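Local atomic coordinates of alginase (Pseudoalteromonas, PDB entry 4Q8K), a protein that probably degrades alginate by beta-elimination, as a calcium-containing polysaccharide lyase of family 18 from a bacterium. Residues M216-G220 with N254-F258; F319-L323 with S355-M359; G220-I224 with L323-D327; L170-L175 with W187-Y191; E272-T278 with A300-F305. All blocks are in the same frame, centred on the assembly; numbering follows the deposited sequence.

Contact 1: residues M216-G220 with N254-F258. With CA (calcium ion), chain B.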
# COMPACT_ATOMS: atom_id res chain seq x y z
N MET A 216 8.05 -10.23 -6.26
CA MET A 216 7.56 -10.89 -5.05
C MET A 216 7.30 -12.37 -5.27
O MET A 216 6.84 -12.78 -6.33
CB MET A 216 6.27 -10.21 -4.55
CG MET A 216 5.66 -10.82 -3.29
SD MET A 216 4.64 -9.68 -2.33
CE MET A 216 3.42 -9.16 -3.55
N SER A 217 7.59 -13.17 -4.24
CA SER A 217 7.34 -14.61 -4.28
C SER A 217 5.88 -14.94 -4.53
O SER A 217 4.98 -14.22 -4.09
CB SER A 217 7.74 -15.24 -2.94
OG SER A 217 9.06 -14.89 -2.58
N ASP A 218 5.64 -16.06 -5.21
CA ASP A 218 4.28 -16.58 -5.37
C ASP A 218 3.53 -16.55 -4.05
O ASP A 218 4.07 -16.92 -2.99
CB ASP A 218 4.29 -18.01 -5.93
CG ASP A 218 4.87 -18.10 -7.34
OD1 ASP A 218 5.12 -17.06 -7.97
OD2 ASP A 218 5.06 -19.23 -7.83
N GLY A 219 2.28 -16.10 -4.10
CA GLY A 219 1.39 -16.10 -2.94
C GLY A 219 1.48 -14.85 -2.10
O GLY A 219 0.70 -14.67 -1.16
N GLY A 220 2.43 -13.97 -2.43
CA GLY A 220 2.61 -12.75 -1.67
C GLY A 220 1.42 -11.80 -1.80
O GLY A 220 0.70 -11.82 -2.81
N ASN A 254 -1.53 -18.19 -5.32
CA ASN A 254 -0.20 -18.77 -5.38
C ASN A 254 0.26 -19.22 -6.78
O ASN A 254 1.01 -20.19 -6.89
CB ASN A 254 -0.12 -19.96 -4.41
CG ASN A 254 1.30 -20.31 -4.00
OD1 ASN A 254 2.16 -19.44 -3.89
ND2 ASN A 254 1.55 -21.61 -3.78
N ASN A 255 -0.17 -18.51 -7.83
CA ASN A 255 0.24 -18.87 -9.19
C ASN A 255 1.18 -17.86 -9.85
O ASN A 255 1.50 -17.97 -11.03
CB ASN A 255 -0.97 -19.14 -10.08
CG ASN A 255 -1.67 -17.87 -10.50
OD1 ASN A 255 -1.48 -16.83 -9.89
ND2 ASN A 255 -2.47 -17.94 -11.56
N GLY A 256 1.63 -16.86 -9.08
CA GLY A 256 2.61 -15.92 -9.58
C GLY A 256 1.98 -14.75 -10.33
O GLY A 256 2.66 -13.80 -10.70
N ILE A 257 0.68 -14.84 -10.57
CA ILE A 257 -0.04 -13.75 -11.22
C ILE A 257 -0.71 -12.91 -10.14
O ILE A 257 -1.67 -13.34 -9.52
CB ILE A 257 -1.09 -14.25 -12.22
CG1 ILE A 257 -0.42 -15.09 -13.31
CG2 ILE A 257 -1.86 -13.08 -12.84
CD1 ILE A 257 -1.40 -15.65 -14.34
N PHE A 258 -0.19 -11.71 -9.92
CA PHE A 258 -0.72 -10.87 -8.86
C PHE A 258 -1.87 -10.02 -9.37
O PHE A 258 -1.76 -9.39 -10.42
CB PHE A 258 0.38 -9.97 -8.31
CG PHE A 258 1.53 -10.72 -7.73
CD1 PHE A 258 2.59 -11.11 -8.52
CD2 PHE A 258 1.52 -11.10 -6.39
CE1 PHE A 258 3.65 -11.83 -7.99
CE2 PHE A 258 2.57 -11.82 -5.84
CZ PHE A 258 3.64 -12.19 -6.65
CA CA B . -2.81 -15.24 -8.63
O HOH W 1 3.59 -21.70 -7.03
O HOH W 2 -4.51 -13.95 -7.32
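The backbones of D218 and G219 run up against the bend N254-G256, with G219 CA 4.0 Å from N254 CA, where a type II beta turn from S217 to G220 meets the rim of a calcium site. That turn links strand 204-216 to strand 221-228 and so carries the chain from one sheet to the other of the beta-jelly-roll sandwich, the fold of alginate lyases of this clan; it is closed by a backbone bond from G220 N to S217 O. G219 and G256 both have positive phi, with backbone angles at which a CB would press on the preceding carbonyl oxygen. At G256 it would also strike the carboxylate of D218, whose OD1 already lies 3.2 Å from G256 CA. The other oxygen, D218 OD2, accepts from a water at 3.0 Å that also donates to N254 O, a bridge on the outer side of the contact. Deeper in, the F258 ring drives its edge into the turn: F258 CZ is 3.3 Å from M216 O, and S217 O and G220 O also lie at the ring edge, near its plane. The M216 chain bends at its sulfur (chi3 57°), bringing CE to 3.6 Å from F258 CE2. D242 ties the two parts together, since its OD2 is hydrogen-bonded to both G219 N and G256 N while its OD1 binds calcium along with D250, V252 and I257 O. N255 OD1 reaches the same ion at 2.4 Å and accepts from I257 N in an Asx turn, the donor standing 56° out of the carbonyl plane.

Contact 2: residues F319-L323 with S355-M359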
# COMPACT_ATOMS: atom_id res chain seq x y z
N PHE A 319 2.35 5.11 1.57
CA PHE A 319 2.70 4.31 0.40
C PHE A 319 4.02 3.60 0.66
O PHE A 319 4.81 4.03 1.49
CB PHE A 319 2.78 5.19 -0.84
CG PHE A 319 3.93 6.16 -0.83
CD1 PHE A 319 3.81 7.38 -0.18
CD2 PHE A 319 5.12 5.84 -1.45
CE1 PHE A 319 4.87 8.27 -0.16
CE2 PHE A 319 6.18 6.73 -1.43
CZ PHE A 319 6.05 7.95 -0.79
N GLY A 320 4.23 2.50 -0.06
CA GLY A 320 5.41 1.67 0.09
C GLY A 320 5.07 0.21 -0.08
O GLY A 320 4.47 -0.20 -1.07
N ASN A 321 5.46 -0.61 0.89
CA ASN A 321 5.22 -2.03 0.76
C ASN A 321 4.90 -2.56 2.14
O ASN A 321 5.80 -2.73 2.98
CB ASN A 321 6.45 -2.71 0.14
CG ASN A 321 6.30 -4.22 0.00
OD1 ASN A 321 5.34 -4.81 0.49
ND2 ASN A 321 7.27 -4.84 -0.65
N TYR A 322 3.61 -2.76 2.40
CA TYR A 322 3.13 -3.32 3.66
C TYR A 322 2.71 -4.77 3.41
O TYR A 322 1.59 -5.04 2.99
CB TYR A 322 1.94 -2.49 4.14
CG TYR A 322 1.32 -2.89 5.45
CD1 TYR A 322 1.87 -3.89 6.25
CD2 TYR A 322 0.16 -2.27 5.89
CE1 TYR A 322 1.29 -4.24 7.45
CE2 TYR A 322 -0.44 -2.62 7.09
CZ TYR A 322 0.14 -3.61 7.87
OH TYR A 322 -0.44 -3.96 9.06
N LEU A 323 3.64 -5.69 3.68
CA LEU A 323 3.45 -7.12 3.41
C LEU A 323 2.52 -7.78 4.42
O LEU A 323 2.75 -7.71 5.64
CB LEU A 323 4.82 -7.81 3.40
CG LEU A 323 4.92 -9.25 2.88
CD1 LEU A 323 4.62 -9.31 1.38
CD2 LEU A 323 6.32 -9.82 3.18
N SER A 355 10.12 -9.68 -1.67
CA SER A 355 9.03 -8.70 -1.73
C SER A 355 9.63 -7.30 -1.83
O SER A 355 9.91 -6.65 -0.82
CB SER A 355 8.11 -8.79 -0.52
OG SER A 355 7.03 -7.85 -0.64
N LYS A 356 9.85 -6.86 -3.06
CA LYS A 356 10.51 -5.60 -3.32
C LYS A 356 9.63 -4.74 -4.21
O LYS A 356 9.38 -5.09 -5.36
CB LYS A 356 11.86 -5.83 -4.00
CG LYS A 356 12.61 -4.54 -4.32
CD LYS A 356 13.83 -4.80 -5.17
CE LYS A 356 14.90 -5.54 -4.38
NZ LYS A 356 16.19 -5.60 -5.12
N VAL A 357 9.15 -3.63 -3.66
CA VAL A 357 8.42 -2.64 -4.44
C VAL A 357 9.35 -1.46 -4.78
O VAL A 357 9.86 -0.79 -3.88
CB VAL A 357 7.15 -2.14 -3.72
CG1 VAL A 357 6.46 -1.02 -4.51
CG2 VAL A 357 6.18 -3.30 -3.49
N THR A 358 9.56 -1.23 -6.07
CA THR A 358 10.45 -0.17 -6.53
C THR A 358 9.61 0.94 -7.16
O THR A 358 8.84 0.68 -8.08
CB THR A 358 11.46 -0.68 -7.56
OG1 THR A 358 12.24 -1.74 -6.99
CG2 THR A 358 12.39 0.43 -8.01
N MET A 359 9.76 2.16 -6.66
CA MET A 359 8.98 3.26 -7.19
C MET A 359 9.87 4.33 -7.80
O MET A 359 10.82 4.79 -7.17
CB MET A 359 8.10 3.87 -6.09
CG MET A 359 7.00 2.96 -5.64
SD MET A 359 5.81 3.78 -4.59
CE MET A 359 4.91 2.38 -3.93
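N321 and S355 make the tight end of this contact, in which strand 321-323 packs over strand 355-359 from the opposite sheet of the sandwich. The two axes come within 8.2 Å and run nearly antiparallel at 162°, too far apart for backbone pairing, so side chains fill the space between. With CG anti to the backbone N (chi1 179°), the N321 amide reaches straight over to the other strand, and N321 ND2 donates to S355 OG at 3.0 Å. The bond is almost linear and lies in the amide plane. The same nitrogen makes a weak hydrogen bond to F172 O, while N321 OD1 is hydrogen-bonded to T222 OG1; both ends of this buried amide are thus satisfied and its rotation is fixed. V357 lies obliquely against it, with V357 CG2 3.6 Å from N321 CG, and L323 CD1 also comes within 3.5 Å of S355 OG. Toward the corner at G320 the packing is looser. There the extended M359 chain brings SD to 3.8 Å from F319 CD2 in an oblique Met-aromatic contact, and M359 CE rests 3.9 Å from G320 O. K356 turns away from the facing strand and is partly exposed on the outer surface of its sheet. Around the contact, P174 of helix 174-177 covers N321, L323 and S355, M216 at the end of strand 204-216 abuts L323 and S355, I224 of strand 221-228 meets V357, and F319 packs its ring on F154, F208 and L170.

Contact 3: residues G220-I224 with L323-D327. With SO4 (sulfate ion), chain C.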
# COMPACT_ATOMS: atom_id res chain seq x y z
N GLY A 220 2.43 -13.97 -2.43
CA GLY A 220 2.61 -12.75 -1.67
C GLY A 220 1.42 -11.80 -1.80
O GLY A 220 0.70 -11.82 -2.81
N LYS A 221 1.19 -10.99 -0.77
CA LYS A 221 0.13 -9.98 -0.79
C LYS A 221 0.59 -8.74 -0.02
O LYS A 221 0.96 -8.82 1.16
CB LYS A 221 -1.14 -10.53 -0.15
CG LYS A 221 -2.25 -9.50 0.05
CD LYS A 221 -3.50 -10.20 0.55
CE LYS A 221 -4.63 -9.23 0.81
NZ LYS A 221 -5.87 -9.92 1.30
N THR A 222 0.55 -7.59 -0.68
CA THR A 222 0.98 -6.36 -0.02
C THR A 222 0.04 -5.20 -0.31
O THR A 222 -0.68 -5.21 -1.32
CB THR A 222 2.39 -5.95 -0.47
OG1 THR A 222 2.76 -4.73 0.20
CG2 THR A 222 2.43 -5.74 -1.98
N ILE A 223 0.03 -4.22 0.59
CA ILE A 223 -0.65 -2.95 0.35
C ILE A 223 0.42 -1.92 0.01
O ILE A 223 1.36 -1.71 0.78
CB ILE A 223 -1.48 -2.51 1.58
CG1 ILE A 223 -2.58 -3.53 1.89
CG2 ILE A 223 -2.11 -1.11 1.35
CD1 ILE A 223 -3.28 -3.25 3.20
N ILE A 224 0.29 -1.27 -1.16
CA ILE A 224 1.35 -0.38 -1.65
C ILE A 224 0.97 1.10 -1.55
O ILE A 224 1.81 1.97 -1.75
CB ILE A 224 1.78 -0.69 -3.12
CG1 ILE A 224 0.64 -0.46 -4.10
CG2 ILE A 224 2.32 -2.13 -3.26
CD1 ILE A 224 1.08 -0.55 -5.54
N LEU A 323 3.64 -5.69 3.68
CA LEU A 323 3.45 -7.12 3.41
C LEU A 323 2.52 -7.78 4.42
O LEU A 323 2.75 -7.71 5.64
CB LEU A 323 4.82 -7.81 3.40
CG LEU A 323 4.92 -9.25 2.88
CD1 LEU A 323 4.62 -9.31 1.38
CD2 LEU A 323 6.32 -9.82 3.18
N GLN A 324 1.46 -8.40 3.91
CA GLN A 324 0.38 -8.93 4.73
C GLN A 324 0.66 -10.38 5.12
O GLN A 324 0.99 -11.20 4.27
CB GLN A 324 -0.94 -8.89 3.94
CG GLN A 324 -1.32 -7.48 3.45
CD GLN A 324 -1.59 -6.52 4.60
OE1 GLN A 324 -0.83 -5.57 4.82
NE2 GLN A 324 -2.68 -6.76 5.33
N SER A 325 0.54 -10.68 6.41
CA SER A 325 0.79 -12.05 6.88
C SER A 325 -0.51 -12.84 6.78
O SER A 325 -1.31 -12.86 7.71
CB SER A 325 1.31 -12.04 8.32
OG SER A 325 1.67 -13.36 8.73
N GLN A 326 -0.71 -13.48 5.62
CA GLN A 326 -1.98 -14.14 5.31
C GLN A 326 -1.75 -15.31 4.37
O GLN A 326 -0.94 -15.23 3.43
CB GLN A 326 -2.96 -13.12 4.69
CG GLN A 326 -4.40 -13.59 4.59
CD GLN A 326 -5.29 -12.56 3.90
OE1 GLN A 326 -6.46 -12.41 4.24
NE2 GLN A 326 -4.73 -11.85 2.94
N ASP A 327 -2.43 -16.42 4.63
CA ASP A 327 -2.37 -17.58 3.75
C ASP A 327 -3.12 -17.21 2.47
O ASP A 327 -4.25 -16.74 2.54
CB ASP A 327 -3.06 -18.77 4.42
CG ASP A 327 -2.77 -20.08 3.71
OD1 ASP A 327 -3.19 -20.24 2.54
OD2 ASP A 327 -2.12 -20.95 4.34
S SO4 C . -8.20 -7.74 3.52
O1 SO4 C . -7.64 -8.27 2.29
O2 SO4 C . -8.18 -8.75 4.58
O3 SO4 C . -7.36 -6.59 3.90
O4 SO4 C . -9.57 -7.28 3.30
O HOH W 3 2.16 -12.14 1.65
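K221 and Q324 cross obliquely on one face of the sheet, where the lysine chain passes the glutamine with K221 CG 4.1 Å from Q324 CG. K221 is fully extended, every torsion within about 10° of 180°, and this length carries the amine past the Q326 amide to a sulfate ion, probably from the crystallisation liquor: K221 NZ donates to its O1 at 2.6 Å, and Y239 OH holds the same ion. Q324 instead folds back at its second torsion (chi2 -64°), which lays CG 3.5 Å from K221 O and turns the amide toward I223, whose CD1 is 3.9 Å from Q324 CD. Strands 221-228 and 321-324 are antiparallel neighbours in one sheet of the jelly roll, and T222 with L323 forms a non-hydrogen-bonded pair. Next to it, Q324 N donates to K221 O at 2.8 Å; beyond, the strands part and a water bridges K221 N to Q324 O. The face with K221, I223, Q324 and Q326 is turned from the second sheet, consistent with the substrate cleft of such lyases. With the chain of K221 cut back to an alanine, the sulfate would probably lose one of its donors and Q324 CG the aliphatic chain beside it. T222 and L323 point inward instead, L323 CD1 lying 3.7 Å from K221 O.

Contact 4: residues L170-L175 with W187-Y191; sequences LVFVPL and WRHEY. With SO4 (sulfate ion), chain D.
An aromatic cluster of F172, H189 and Y191 fills the space between strand 170-172 and strand 187-191. F172 turns its edge to the face of the H189 imidazole, a T-shaped pair with planes at 82° and centroids 5.9 Å apart. Against Y191 the same phenyl meets rim to rim, again nearly perpendicular, with F172 CE1 3.6 Å from Y191 CD2, and its CD1 lies 3.2 Å from H189 O. CG of H189 stands anti to the backbone N (chi1 -155°), which sends the ring across to the other strand, where V173 N donates to H189 ND1 at 3.0 Å. That bond is nearly straight and lies in the ring plane. The two strands belong to opposing sheets of the jelly roll, and V173 is the N-cap position of helix 174-177, so the imidazole grips the chain just as it leaves the strand. Were H189 a leucine, V173 N would probably be left without its acceptor and the edge of F172 without an aromatic face to meet. Farther along, P174 CB packs 3.5 Å from W187 O, and the indole runs beside the first helical turn with W187 CE3 3.8 Å from L175 CA; W187 NE1 is hydrogen-bonded to S340 OG. R188 points to the outer side of its sheet, where its guanidinium meets a sulfate edge-on: R188 NH1 donates to O3 at 2.9 Å and R188 NH2 to O4 at 3.2 Å. E157 forms a salt bridge with this arginine, and the ring of Y322 a cation-pi contact.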
# COMPACT_ATOMS: atom_id res chain seq x y z
N LEU A 170 12.98 4.74 -5.12
CA LEU A 170 12.60 4.25 -3.80
C LEU A 170 12.42 2.74 -3.86
O LEU A 170 11.73 2.22 -4.73
CB LEU A 170 11.31 4.90 -3.32
CG LEU A 170 11.31 6.42 -3.10
CD1 LEU A 170 9.91 6.90 -2.76
CD2 LEU A 170 12.28 6.81 -2.00
N VAL A 171 13.06 2.04 -2.93
CA VAL A 171 12.92 0.58 -2.85
C VAL A 171 12.40 0.19 -1.48
O VAL A 171 13.04 0.45 -0.47
CB VAL A 171 14.26 -0.13 -3.09
CG1 VAL A 171 14.17 -1.59 -2.67
CG2 VAL A 171 14.67 -0.01 -4.56
N PHE A 172 11.24 -0.45 -1.46
CA PHE A 172 10.60 -0.84 -0.20
C PHE A 172 10.70 -2.35 -0.01
O PHE A 172 10.15 -3.12 -0.79
CB PHE A 172 9.14 -0.40 -0.17
CG PHE A 172 8.95 1.09 -0.34
CD1 PHE A 172 9.06 1.95 0.74
CD2 PHE A 172 8.69 1.63 -1.59
CE1 PHE A 172 8.89 3.32 0.59
CE2 PHE A 172 8.52 3.01 -1.74
CZ PHE A 172 8.63 3.84 -0.66
N VAL A 173 11.41 -2.75 1.04
CA VAL A 173 11.73 -4.15 1.28
C VAL A 173 11.41 -4.52 2.72
O VAL A 173 12.28 -4.50 3.60
CB VAL A 173 13.21 -4.41 1.00
CG1 VAL A 173 13.45 -4.61 -0.49
CG2 VAL A 173 14.06 -3.23 1.53
N PRO A 174 10.14 -4.84 2.99
CA PRO A 174 9.66 -5.13 4.35
C PRO A 174 10.29 -6.40 4.96
O PRO A 174 10.36 -6.48 6.18
CB PRO A 174 8.15 -5.31 4.15
CG PRO A 174 8.02 -5.73 2.71
CD PRO A 174 9.05 -4.92 1.99
N LEU A 175 10.76 -7.33 4.14
CA LEU A 175 11.45 -8.50 4.68
C LEU A 175 12.77 -8.11 5.31
O LEU A 175 13.34 -8.87 6.11
CB LEU A 175 11.70 -9.56 3.60
CG LEU A 175 10.48 -10.19 2.94
CD1 LEU A 175 10.90 -11.02 1.74
CD2 LEU A 175 9.65 -11.01 3.94
N TRP A 187 4.75 -7.13 8.07
CA TRP A 187 5.94 -6.29 8.13
C TRP A 187 5.77 -5.19 7.11
O TRP A 187 5.22 -5.43 6.04
CB TRP A 187 7.17 -7.09 7.74
CG TRP A 187 7.82 -7.79 8.89
CD1 TRP A 187 7.63 -7.57 10.22
CD2 TRP A 187 8.77 -8.86 8.79
NE1 TRP A 187 8.42 -8.42 10.97
CE2 TRP A 187 9.13 -9.21 10.11
CE3 TRP A 187 9.37 -9.52 7.72
CZ2 TRP A 187 10.05 -10.22 10.38
CZ3 TRP A 187 10.29 -10.52 7.99
CH2 TRP A 187 10.62 -10.85 9.32
N ARG A 188 6.23 -3.99 7.43
CA ARG A 188 6.11 -2.89 6.47
C ARG A 188 7.40 -2.11 6.25
O ARG A 188 8.31 -2.10 7.09
CB ARG A 188 4.99 -1.92 6.87
CG ARG A 188 5.40 -0.92 7.95
CD ARG A 188 4.21 -0.14 8.47
NE ARG A 188 3.18 -1.00 9.03
CZ ARG A 188 2.06 -0.58 9.59
NH1 ARG A 188 1.80 0.73 9.67
NH2 ARG A 188 1.19 -1.45 10.08
N HIS A 189 7.45 -1.46 5.09
CA HIS A 189 8.46 -0.48 4.76
C HIS A 189 7.69 0.60 4.01
O HIS A 189 7.27 0.37 2.88
CB HIS A 189 9.52 -1.09 3.87
CG HIS A 189 10.85 -0.40 3.95
ND1 HIS A 189 11.88 -0.68 3.09
CD2 HIS A 189 11.30 0.56 4.80
CE1 HIS A 189 12.93 0.07 3.41
NE2 HIS A 189 12.61 0.82 4.44
N GLU A 190 7.48 1.75 4.63
CA GLU A 190 6.40 2.64 4.23
C GLU A 190 6.64 4.09 4.64
O GLU A 190 7.30 4.35 5.66
CB GLU A 190 5.14 2.12 4.91
CG GLU A 190 3.84 2.77 4.57
CD GLU A 190 2.70 2.08 5.29
OE1 GLU A 190 2.50 2.34 6.50
OE2 GLU A 190 2.02 1.26 4.65
N TYR A 191 6.10 5.01 3.86
CA TYR A 191 6.08 6.42 4.24
C TYR A 191 4.65 6.81 4.60
O TYR A 191 3.70 6.29 4.01
CB TYR A 191 6.54 7.31 3.08
CG TYR A 191 8.03 7.32 2.82
CD1 TYR A 191 8.90 7.99 3.67
CD2 TYR A 191 8.56 6.70 1.69
CE1 TYR A 191 10.26 8.02 3.41
CE2 TYR A 191 9.91 6.72 1.43
CZ TYR A 191 10.75 7.38 2.29
OH TYR A 191 12.10 7.40 2.04
S SO4 D . -1.50 0.53 12.05
O1 SO4 D . -1.79 1.15 13.35
O2 SO4 D . -2.72 0.54 11.24
O3 SO4 D . -0.44 1.30 11.39
O4 SO4 D . -1.06 -0.84 12.25

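Contact 5: residues E272-T278 with A300-F305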
# COMPACT_ATOMS: atom_id res chain seq x y z
N GLU A 272 -15.89 -0.95 -1.13
CA GLU A 272 -16.13 -1.38 -2.49
C GLU A 272 -14.79 -1.74 -3.11
O GLU A 272 -13.83 -0.98 -3.01
CB GLU A 272 -16.81 -0.25 -3.29
CG GLU A 272 -18.13 0.17 -2.68
CD GLU A 272 -18.88 1.23 -3.49
OE1 GLU A 272 -18.67 1.34 -4.72
OE2 GLU A 272 -19.69 1.96 -2.88
N LYS A 273 -14.71 -2.90 -3.74
CA LYS A 273 -13.47 -3.35 -4.35
C LYS A 273 -13.57 -3.38 -5.87
O LYS A 273 -14.66 -3.53 -6.43
CB LYS A 273 -13.07 -4.72 -3.81
CG LYS A 273 -13.91 -5.89 -4.32
CD LYS A 273 -13.60 -7.13 -3.47
CE LYS A 273 -13.80 -8.43 -4.22
NZ LYS A 273 -13.60 -9.60 -3.29
N PHE A 274 -12.42 -3.21 -6.52
CA PHE A 274 -12.38 -3.06 -7.96
C PHE A 274 -11.05 -3.54 -8.51
O PHE A 274 -9.99 -3.09 -8.08
CB PHE A 274 -12.57 -1.59 -8.33
CG PHE A 274 -12.99 -1.36 -9.75
CD1 PHE A 274 -12.04 -1.25 -10.76
CD2 PHE A 274 -14.33 -1.21 -10.08
CE1 PHE A 274 -12.42 -1.02 -12.08
CE2 PHE A 274 -14.71 -0.98 -11.41
CZ PHE A 274 -13.75 -0.88 -12.40
N ALA A 275 -11.11 -4.45 -9.48
CA ALA A 275 -9.89 -4.96 -10.11
C ALA A 275 -9.32 -3.98 -11.14
O ALA A 275 -10.04 -3.51 -12.02
CB ALA A 275 -10.15 -6.33 -10.75
N LEU A 276 -8.03 -3.69 -11.02
CA LEU A 276 -7.36 -2.77 -11.93
C LEU A 276 -6.53 -3.50 -12.98
O LEU A 276 -6.48 -3.09 -14.13
CB LEU A 276 -6.49 -1.79 -11.14
CG LEU A 276 -7.33 -0.96 -10.15
CD1 LEU A 276 -6.44 -0.27 -9.12
CD2 LEU A 276 -8.23 0.04 -10.90
N GLY A 277 -5.86 -4.58 -12.59
CA GLY A 277 -5.05 -5.32 -13.54
C GLY A 277 -4.42 -6.53 -12.91
O GLY A 277 -4.76 -6.89 -11.79
N THR A 278 -3.52 -7.16 -13.66
CA THR A 278 -2.69 -8.26 -13.15
C THR A 278 -1.25 -8.06 -13.62
O THR A 278 -1.00 -7.37 -14.61
CB THR A 278 -3.18 -9.63 -13.65
OG1 THR A 278 -3.17 -9.65 -15.09
CG2 THR A 278 -4.58 -9.94 -13.14
N ALA A 300 -4.70 2.49 -12.61
CA ALA A 300 -3.56 1.65 -12.92
C ALA A 300 -3.90 0.75 -14.10
O ALA A 300 -5.06 0.35 -14.25
CB ALA A 300 -3.13 0.83 -11.70
N PHE A 301 -2.91 0.47 -14.94
CA PHE A 301 -3.12 -0.33 -16.16
C PHE A 301 -4.17 0.30 -17.07
O PHE A 301 -4.86 -0.41 -17.80
CB PHE A 301 -3.56 -1.76 -15.83
CG PHE A 301 -2.62 -2.49 -14.91
CD1 PHE A 301 -1.56 -3.23 -15.42
CD2 PHE A 301 -2.79 -2.44 -13.53
CE1 PHE A 301 -0.69 -3.91 -14.57
CE2 PHE A 301 -1.92 -3.11 -12.68
CZ PHE A 301 -0.88 -3.85 -13.20
N GLY A 302 -4.29 1.62 -17.01
CA GLY A 302 -5.28 2.33 -17.83
C GLY A 302 -6.71 2.25 -17.33
O GLY A 302 -7.62 2.82 -17.94
N ASN A 303 -6.91 1.54 -16.22
CA ASN A 303 -8.23 1.37 -15.61
C ASN A 303 -8.40 2.28 -14.41
O ASN A 303 -7.50 2.38 -13.57
CB ASN A 303 -8.44 -0.08 -15.18
CG ASN A 303 -8.59 -1.03 -16.35
OD1 ASN A 303 -8.00 -2.13 -16.37
ND2 ASN A 303 -9.37 -0.63 -17.34
N SER A 304 -9.54 2.94 -14.33
CA SER A 304 -9.82 3.84 -13.21
C SER A 304 -11.09 3.48 -12.47
O SER A 304 -12.06 3.02 -13.07
CB SER A 304 -9.93 5.30 -13.68
OG SER A 304 -8.80 5.70 -14.42
N PHE A 305 -11.05 3.68 -11.16
CA PHE A 305 -12.22 3.55 -10.31
C PHE A 305 -12.11 4.58 -9.19
O PHE A 305 -11.03 4.80 -8.66
CB PHE A 305 -12.30 2.13 -9.73
CG PHE A 305 -13.45 1.92 -8.78
CD1 PHE A 305 -14.75 1.92 -9.24
CD2 PHE A 305 -13.22 1.71 -7.43
CE1 PHE A 305 -15.81 1.73 -8.37
CE2 PHE A 305 -14.28 1.52 -6.55
CZ PHE A 305 -15.57 1.52 -7.02
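A tight beta hairpin, closed by a type I' turn from A300 to N303, packs F301, N303 and F305 against strand 272-278. It joins an edge strand of one jelly-roll sheet, 303-308, to strand 271-280 of the other. In the turn A300 N donates to N303 O and N303 N to A300 O, leaving F301 and G302 at the tip. The strand axes cross 7.2 Å apart and side chains bridge the interval. F274 and F305 lie almost parallel, their planes at 7°, but slid so far that each ring covers the other's CB more than its centre: F305 CB is 3.7 Å from the centroid of F274, F274 CB 3.9 Å from that of F305, both CH-pi contacts over a face. Both phenylalanines hold CG anti to the backbone N (chi1 -161° and 177°), so that the two rings reach past one another between the strands. E272 OE1 approaches the F305 edge near the ring plane. Nearer the turn, L276 and G277 form a classic beta bulge opposite V260. L276 CD2 rests 3.6 Å from N303 O, and its CB faces the methyl of A300. G277 lies under F301, which also stacks on F285; a CB on this glycine would collide with the ring. The fit there is close, the G277 CA standing 4.0 Å from the F301 centroid, with F301 CE1 3.5 Å from T278 O.

How the contacts relate
From the N terminus, contact 4 closes first, a short loop between strands 169-172 and 186-193 of opposite sheets. Contacts 1 and 3 both set out around G220, which they share: contact 1 returns at 254-258, beside the calcium site, while contact 3 waits until 323-327 and pairs strands within one sheet. Contact 5 is nested inside that long loop, reaching contact 1 where T278 touches I257 and F258. Contact 2 opens on the strand where contact 3 ends, sharing L323, and closes last. It lies beside contact 4, joined by backbone bonds between 355-359 and 170-172. Contacts 2, 4 and 5 tie the two sheets together, with contacts 4 and 5 on opposite sides of the chain's centre.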